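Local coordinates for protein type II restriction enzyme BsoBI (Geobacillus stearothermophilus, PDB 1DC1) that cleaves double-stranded DNA as a homodimer, recognising the degenerate sequence 5'-CYCGRG-3' and cutting after its first cytosine, at residues N97-N101 / F102-A106; H286-A289 / E290-D294. All coordinates share one frame; numbering follows the deposited sequence. Where two conformers were deposited one is given.

Contact 1 of 2, residues N97-N101 / F102-A106; sequences NLIEN and FLEPA
Leu98 O accepts two backbone hydrogen bonds, from Phe102 N at 3.0 Å and from Leu103 N at 3.1 Å. The first comes from above the carbonyl plane, 36° out of it; the second lies in that plane and is straighter. An i+4 and an i+5 donor on one oxygen mark a pi-type widening. The side chain of Leu98, its CG swung opposite the backbone N (chi1 166°), sends CD1 to within 4.0 Å of Phe102 CD2, the two side chains crossing at about a right angle, while its CG meets Leu103 CG at 4.1 Å. At Ile99 the i+5 pattern repeats, Glu104 N donating to Ile99 O, although the place of that oxygen is less sure. Glu100 runs beside Glu104, pointing the same way; the carboxylates stay apart, Glu100 OE2 to Glu104 OE1 being 5.8 Å, and Glu104 OE2 has a weak, long ion pair with Lys60. Asn101 lays CB over one face of the Phe102 ring, 4.1 Å from the centroid and 17° off the normal, a CH-pi contact. The ring also makes a cation-pi contact with Arg117 and packs on Thr40 of the second subunit. An alanine replacing Phe102 would remove the ring and is likely to leave Leu98 CD1, Asn101 CB and the Arg117 guanidinium without their aromatic partner. Pro105, which has no N-H to donate, sets CD 3.4 Å from Glu100 O. The paired donors on Leu98 O thus identify a pi-type turn toward the end of helix 88-103, where Pro105 cannot continue the backbone bonding.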
ATOM      1  N   ASN D  97     -18.829 -14.532  17.481  1.00 15.19           N
ATOM      2  CA  ASN D  97     -18.893 -13.109  17.798  1.00 17.66           C
ATOM      3  C   ASN D  97     -19.845 -12.425  16.838  1.00 14.09           C
ATOM      4  O   ASN D  97     -20.621 -11.560  17.228  1.00 16.73           O
ATOM      5  CB  ASN D  97     -17.505 -12.499  17.708  1.00 19.43           C
ATOM      6  CG  ASN D  97     -16.590 -12.972  18.841  1.00 28.29           C
ATOM      7  OD1 ASN D  97     -17.070 -13.433  19.901  1.00 25.25           O
ATOM      8  ND2 ASN D  97     -15.267 -12.871  18.625  1.00 26.52           N
ATOM      9  N   LEU D  98     -19.792 -12.838  15.577  1.00 13.15           N
ATOM     10  CA  LEU D  98     -20.655 -12.252  14.566  1.00 12.35           C
ATOM     11  C   LEU D  98     -22.108 -12.560  14.931  1.00  9.65           C
ATOM     12  O   LEU D  98     -22.982 -11.674  14.912  1.00 14.84           O
ATOM     13  CB  LEU D  98     -20.296 -12.840  13.179  1.00 17.44           C
ATOM     14  CG  LEU D  98     -21.348 -12.550  12.104  1.00 13.97           C
ATOM     15  CD1 LEU D  98     -21.461 -11.047  11.838  1.00 14.15           C
ATOM     16  CD2 LEU D  98     -21.004 -13.359  10.826  1.00 13.39           C
ATOM     17  N   ILE D  99     -22.372 -13.820  15.262  1.00 13.43           N
ATOM     18  CA  ILE D  99     -23.721 -14.217  15.653  1.00 19.34           C
ATOM     19  C   ILE D  99     -24.201 -13.468  16.917  1.00 17.15           C
ATOM     20  O   ILE D  99     -25.273 -12.881  16.899  1.00 16.61           O
ATOM     21  CB  ILE D  99     -23.824 -15.770  15.854  1.00 18.05           C
ATOM     22  CG1 ILE D  99     -23.756 -16.476  14.500  1.00 17.42           C
ATOM     23  CG2 ILE D  99     -25.145 -16.146  16.558  1.00 20.39           C
ATOM     24  CD1 ILE D  99     -23.566 -17.960  14.614  1.00 21.73           C
ATOM     25  N   GLU D 100     -23.386 -13.430  17.973  1.00 17.01           N
ATOM     26  CA  GLU D 100     -23.798 -12.780  19.214  1.00 19.15           C
ATOM     27  C   GLU D 100     -23.784 -11.290  19.197  1.00 17.72           C
ATOM     28  O   GLU D 100     -24.653 -10.675  19.799  1.00 18.42           O
ATOM     29  CB  GLU D 100     -22.931 -13.257  20.385  1.00 19.15           C
ATOM     30  CG  GLU D 100     -22.940 -14.789  20.551  1.00 28.08           C
ATOM     31  CD  GLU D 100     -22.009 -15.280  21.652  1.00 35.92           C
ATOM     32  OE1 GLU D 100     -21.251 -14.447  22.186  1.00 48.95           O
ATOM     33  OE2 GLU D 100     -22.029 -16.489  21.973  1.00 41.11           O
ATOM     34  N   ASN D 101     -22.823 -10.701  18.494  1.00 15.19           N
ATOM     35  CA  ASN D 101     -22.701  -9.255  18.495  1.00 17.41           C
ATOM     36  C   ASN D 101     -23.491  -8.533  17.451  1.00 14.43           C
ATOM     37  O   ASN D 101     -23.856  -7.353  17.635  1.00 17.43           O
ATOM     38  CB  ASN D 101     -21.236  -8.829  18.349  1.00 20.44           C
ATOM     39  CG  ASN D 101     -20.374  -9.367  19.451  1.00 28.39           C
ATOM     40  OD1 ASN D 101     -20.844  -9.495  20.584  1.00 31.81           O
ATOM     41  ND2 ASN D 101     -19.108  -9.691  19.142  1.00 23.77           N
ATOM     42  N   PHE D 102     -23.775  -9.210  16.351  1.00 13.64           N
ATOM     43  CA  PHE D 102     -24.497  -8.530  15.280  1.00 17.10           C
ATOM     44  C   PHE D 102     -25.797  -9.179  14.768  1.00 12.86           C
ATOM     45  O   PHE D 102     -26.821  -8.497  14.597  1.00 16.52           O
ATOM     46  CB  PHE D 102     -23.520  -8.301  14.105  1.00 14.26           C
ATOM     47  CG  PHE D 102     -22.315  -7.502  14.502  1.00 18.21           C
ATOM     48  CD1 PHE D 102     -22.445  -6.156  14.846  1.00 16.17           C
ATOM     49  CD2 PHE D 102     -21.058  -8.069  14.515  1.00 17.44           C
ATOM     50  CE1 PHE D 102     -21.327  -5.384  15.186  1.00 18.05           C
ATOM     51  CE2 PHE D 102     -19.933  -7.290  14.858  1.00 21.16           C
ATOM     52  CZ  PHE D 102     -20.065  -5.953  15.188  1.00 14.22           C
ATOM     53  N   LEU D 103     -25.771 -10.481  14.558  1.00 12.23           N
ATOM     54  CA  LEU D 103     -26.930 -11.118  13.986  1.00 12.75           C
ATOM     55  C   LEU D 103     -28.072 -11.242  14.946  1.00 12.42           C
ATOM     56  O   LEU D 103     -29.185 -10.922  14.594  1.00 15.24           O
ATOM     57  CB  LEU D 103     -26.556 -12.467  13.360  1.00 12.02           C
ATOM     58  CG  LEU D 103     -25.395 -12.437  12.322  1.00 11.96           C
ATOM     59  CD1 LEU D 103     -25.278 -13.777  11.611  1.00 10.74           C
ATOM     60  CD2 LEU D 103     -25.594 -11.309  11.300  1.00 14.85           C
ATOM     61  N   GLU D 104     -27.822 -11.678  16.166  1.00 15.79           N
ATOM     62  CA  GLU D 104     -28.934 -11.781  17.114  1.00 18.58           C
ATOM     63  C   GLU D 104     -29.503 -10.385  17.365  1.00 18.16           C
ATOM     64  O   GLU D 104     -30.706 -10.173  17.356  1.00 18.15           O
ATOM     65  CB  GLU D 104     -28.430 -12.484  18.337  1.00 18.56           C
ATOM     66  CG  GLU D 104     -27.777 -13.745  17.892  1.00 28.25           C
ATOM     67  CD  GLU D 104     -27.564 -14.753  18.968  1.00 30.97           C
ATOM     68  OE1 GLU D 104     -27.034 -14.370  20.029  1.00 33.53           O
ATOM     69  OE2 GLU D 104     -27.927 -15.931  18.723  1.00 35.74           O
ATOM     70  N   PRO D 105     -28.639  -9.410  17.620  1.00 20.16           N
ATOM     71  CA  PRO D 105     -29.153  -8.056  17.824  1.00 20.68           C
ATOM     72  C   PRO D 105     -29.990  -7.487  16.645  1.00 19.34           C
ATOM     73  O   PRO D 105     -30.828  -6.601  16.864  1.00 18.64           O
ATOM     74  CB  PRO D 105     -27.875  -7.221  18.069  1.00 21.64           C
ATOM     75  CG  PRO D 105     -26.925  -8.214  18.671  1.00 16.82           C
ATOM     76  CD  PRO D 105     -27.199  -9.505  17.915  1.00 19.85           C
ATOM     77  N   ALA D 106     -29.732  -7.946  15.406  1.00 18.24           N
ATOM     78  CA  ALA D 106     -30.473  -7.465  14.226  1.00 17.73           C
ATOM     79  C   ALA D 106     -31.869  -8.096  14.177  1.00 16.05           C
ATOM     80  O   ALA D 106     -32.720  -7.736  13.339  1.00 14.14           O
ATOM     81  CB  ALA D 106     -29.717  -7.782  12.942  1.00 15.27           C
TER

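Contact 2 of 2, residues H286-A289 / E290-D294; sequences HSMA and EEIWD. With nucleotides of chain B.
His286 and Glu290 form an i, i+4 polar pair. The glutamate chain bends at chi2 (-96°), carrying OE2 to the imidazole edge, 3.0 Å from His286 NE2, with the carboxylate turned 76° against the ring. On the ring's other nitrogen, ND1 is hydrogen-bonded to Asp15.

Ser287 and Glu291, one helical turn apart, are joined through a water that lies 2.8 Å from Ser287 OG and donates to Glu291 OE2 at 3.0 Å. Ser287 OG also bonds to Lys209 of the second subunit, and its CB is 3.1 Å from OP1 of DA4 of chain B; having two conformers, the serine makes all these links less sure. Glu291 OE1 takes the Trp254 indole N-H, and OE2 pairs with Arg263 of the second subunit.

Regular i, i+4 backbone bonds run beneath, the shortest from Ile292 N to Met288 O at 2.8 Å. On the apolar face Met288 CE meets Ile292 CD1 at 4.2 Å.

In the beta-alpha-beta unit 276-281, 286-298, 303-306, this apolar pair packs on Phe279 of strand 276-281 and Trp254 of helix 247-270, while Ala289 and Trp293 touch Val14.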
ATOM      1  N   HIS D 286       6.334  15.766  -9.039  1.00 14.93           N
ATOM      2  CA  HIS D 286       7.513  16.594  -9.184  1.00 16.29           C
ATOM      3  C   HIS D 286       8.775  16.219  -8.384  1.00 14.13           C
ATOM      4  O   HIS D 286       9.873  16.100  -8.949  1.00 14.97           O
ATOM      5  CB  HIS D 286       7.186  18.034  -8.883  1.00 15.21           C
ATOM      6  CG  HIS D 286       8.375  18.892  -9.048  1.00 20.90           C
ATOM      7  ND1 HIS D 286       8.992  19.041 -10.272  1.00 28.78           N
ATOM      8  CD2 HIS D 286       9.197  19.457  -8.142  1.00 29.62           C
ATOM      9  CE1 HIS D 286      10.145  19.660 -10.114  1.00 25.28           C
ATOM     10  NE2 HIS D 286      10.298  19.923  -8.830  1.00 35.84           N
ATOM     11  N   SER D 287       8.637  16.017  -7.074  1.00 15.80           N
ATOM     12  CA  SER D 287       9.793  15.670  -6.231  1.00 17.71           C
ATOM     13  C   SER D 287      10.509  14.426  -6.702  1.00 19.63           C
ATOM     14  O   SER D 287      11.760  14.446  -6.902  1.00 17.86           O
ATOM     15  CB  SER D 287       9.386  15.426  -4.805  1.00 14.01           C
ATOM     16  OG  SER D 287      10.523  15.099  -4.052  0.54 20.34           O
ATOM     17  N   MET D 288       9.749  13.332  -6.851  1.00 13.43           N
ATOM     18  CA  MET D 288      10.344  12.091  -7.365  1.00 14.61           C
ATOM     19  C   MET D 288      10.928  12.262  -8.812  1.00 11.67           C
ATOM     20  O   MET D 288      11.946  11.644  -9.156  1.00 13.84           O
ATOM     21  CB  MET D 288       9.323  10.953  -7.301  1.00 10.38           C
ATOM     22  CG  MET D 288       8.072  11.120  -8.148  1.00 11.10           C
ATOM     23  SD  MET D 288       7.042   9.665  -7.983  1.00 14.87           S
ATOM     24  CE  MET D 288       7.709   8.508  -9.152  1.00  8.18           C
ATOM     25  N   ALA D 289      10.305  13.094  -9.640  1.00  9.30           N
ATOM     26  CA  ALA D 289      10.799  13.356 -10.991  1.00 15.01           C
ATOM     27  C   ALA D 289      12.183  13.967 -10.886  1.00 15.77           C
ATOM     28  O   ALA D 289      13.062  13.624 -11.673  1.00 15.56           O
ATOM     29  CB  ALA D 289       9.859  14.315 -11.772  1.00 12.88           C
ATOM     30  N   GLU D 290      12.385  14.858  -9.915  1.00 14.48           N
ATOM     31  CA  GLU D 290      13.687  15.478  -9.718  1.00 17.36           C
ATOM     32  C   GLU D 290      14.715  14.414  -9.356  1.00 17.37           C
ATOM     33  O   GLU D 290      15.845  14.420  -9.859  1.00 17.76           O
ATOM     34  CB  GLU D 290      13.605  16.491  -8.608  1.00 20.84           C
ATOM     35  CG  GLU D 290      12.801  17.716  -8.986  1.00 40.94           C
ATOM     36  CD  GLU D 290      13.689  18.867  -9.485  1.00 56.28           C
ATOM     37  OE1 GLU D 290      14.821  18.613  -9.983  1.00 60.04           O
ATOM     38  OE2 GLU D 290      13.252  20.034  -9.376  1.00 63.59           O
ATOM     39  N   GLU D 291      14.335  13.495  -8.486  1.00 12.32           N
ATOM     40  CA  GLU D 291      15.272  12.454  -8.089  1.00 11.04           C
ATOM     41  C   GLU D 291      15.603  11.499  -9.245  1.00 15.60           C
ATOM     42  O   GLU D 291      16.757  11.046  -9.380  1.00 15.40           O
ATOM     43  CB  GLU D 291      14.691  11.668  -6.917  1.00 13.70           C
ATOM     44  CG  GLU D 291      14.753  12.448  -5.644  1.00 17.49           C
ATOM     45  CD  GLU D 291      14.118  11.703  -4.521  1.00 22.66           C
ATOM     46  OE1 GLU D 291      13.342  10.779  -4.834  1.00 17.41           O
ATOM     47  OE2 GLU D 291      14.378  12.042  -3.335  1.00 19.67           O
ATOM     48  N   ILE D 292      14.603  11.157 -10.061  1.00 15.73           N
ATOM     49  CA  ILE D 292      14.828  10.266 -11.214  1.00 14.98           C
ATOM     50  C   ILE D 292      15.781  10.961 -12.186  1.00 14.46           C
ATOM     51  O   ILE D 292      16.731  10.353 -12.652  1.00 13.27           O
ATOM     52  CB  ILE D 292      13.515   9.911 -11.961  1.00 15.44           C
ATOM     53  CG1 ILE D 292      12.649   9.027 -11.058  1.00 16.03           C
ATOM     54  CG2 ILE D 292      13.827   9.199 -13.334  1.00 11.80           C
ATOM     55  CD1 ILE D 292      11.200   8.994 -11.442  1.00 13.61           C
ATOM     56  N   TRP D 293      15.519  12.236 -12.467  1.00 14.13           N
ATOM     57  CA  TRP D 293      16.366  13.020 -13.348  1.00 11.44           C
ATOM     58  C   TRP D 293      17.803  13.071 -12.816  1.00 13.63           C
ATOM     59  O   TRP D 293      18.766  12.855 -13.564  1.00 13.31           O
ATOM     60  CB  TRP D 293      15.789  14.399 -13.461  1.00 14.22           C
ATOM     61  CG  TRP D 293      16.557  15.279 -14.315  1.00 18.53           C
ATOM     62  CD1 TRP D 293      17.537  16.132 -13.935  1.00 16.34           C
ATOM     63  CD2 TRP D 293      16.405  15.430 -15.712  1.00 20.68           C
ATOM     64  NE1 TRP D 293      18.010  16.819 -15.011  1.00 22.10           N
ATOM     65  CE2 TRP D 293      17.335  16.408 -16.125  1.00 25.95           C
ATOM     66  CE3 TRP D 293      15.572  14.831 -16.669  1.00 23.79           C
ATOM     67  CZ2 TRP D 293      17.459  16.809 -17.461  1.00 29.41           C
ATOM     68  CZ3 TRP D 293      15.689  15.218 -17.989  1.00 25.81           C
ATOM     69  CH2 TRP D 293      16.628  16.201 -18.378  1.00 29.05           C
ATOM     70  N   ASP D 294      17.972  13.339 -11.531  1.00 12.87           N
ATOM     71  CA  ASP D 294      19.309  13.361 -10.959  1.00 15.25           C
ATOM     72  C   ASP D 294      20.024  12.020 -11.157  1.00 16.48           C
ATOM     73  O   ASP D 294      21.224  11.971 -11.447  1.00 13.06           O
ATOM     74  CB  ASP D 294      19.242  13.668  -9.469  1.00 17.02           C
ATOM     75  CG  ASP D 294      18.921  15.111  -9.214  1.00 21.92           C
ATOM     76  OD1 ASP D 294      18.932  15.865 -10.218  1.00 22.63           O
ATOM     77  OD2 ASP D 294      18.659  15.484  -8.040  1.00 25.97           O
TER
ATOM     78  P    DA B   4       6.360  15.300  -2.359  1.00 24.32           P
ATOM     79  OP1  DA B   4       7.775  15.660  -2.115  1.00 21.14           O
ATOM     80  OP2  DA B   4       5.930  14.783  -3.697  1.00 21.02           O
ATOM     81  O5'  DA B   4       5.922  14.239  -1.243  1.00 33.17           O
ATOM     82  C5'  DA B   4       5.808  14.650   0.140  1.00 33.18           C
ATOM     83  C4'  DA B   4       5.013  13.648   0.940  1.00 23.92           C
ATOM     84  O4'  DA B   4       3.583  13.841   0.837  1.00 23.24           O
ATOM     85  C3'  DA B   4       5.296  12.203   0.572  1.00 17.48           C
ATOM     86  O3'  DA B   4       5.483  11.380   1.715  1.00 17.59           O
ATOM     87  C2'  DA B   4       3.972  11.742  -0.008  1.00 25.12           C
ATOM     88  C1'  DA B   4       2.999  12.581   0.799  1.00 25.11           C
ATOM     89  N9   DA B   4       1.657  12.707   0.248  1.00 16.23           N
ATOM     90  C8   DA B   4       1.287  12.832  -1.041  1.00 16.59           C
ATOM     91  N7   DA B   4      -0.005  12.771  -1.224  1.00 17.27           N
ATOM     92  C5   DA B   4      -0.513  12.620   0.051  1.00 18.94           C
ATOM     93  C6   DA B   4      -1.816  12.444   0.531  1.00 19.92           C
ATOM     94  N6   DA B   4      -2.871  12.352  -0.271  1.00 22.42           N
ATOM     95  N1   DA B   4      -1.990  12.346   1.869  1.00 16.15           N
ATOM     96  C2   DA B   4      -0.930  12.382   2.643  1.00 11.25           C
ATOM     97  N3   DA B   4       0.350  12.511   2.310  1.00 18.42           N
ATOM     98  C4   DA B   4       0.490  12.630   0.973  1.00 17.90           C
TER
HETATM   99  O   HOH W   1      12.801  14.454  -2.514  1.00 37.18           O

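In the fold
Contacts 1 and 2 lie far apart in an elongated chain, their centres 52 Å apart and their nearest atoms about 39 Å, and share no secondary-structure element. Each is partly buried, with three buried residues, but contact 1 also has three exposed ones and contact 2 none. Contact 1, 38 Å from the chain centre, sits where helix 88-103 packs on helix 110-152; its geometry is that of a widened helix, and it meets the second subunit by aromatic packing. Contact 2, 23 Å from the centre, stays regularly alpha-helical in a beta-alpha-beta unit of the mixed sheet; it meets the second subunit through a salt bridge and other polar contacts, with a DNA phosphate nearby.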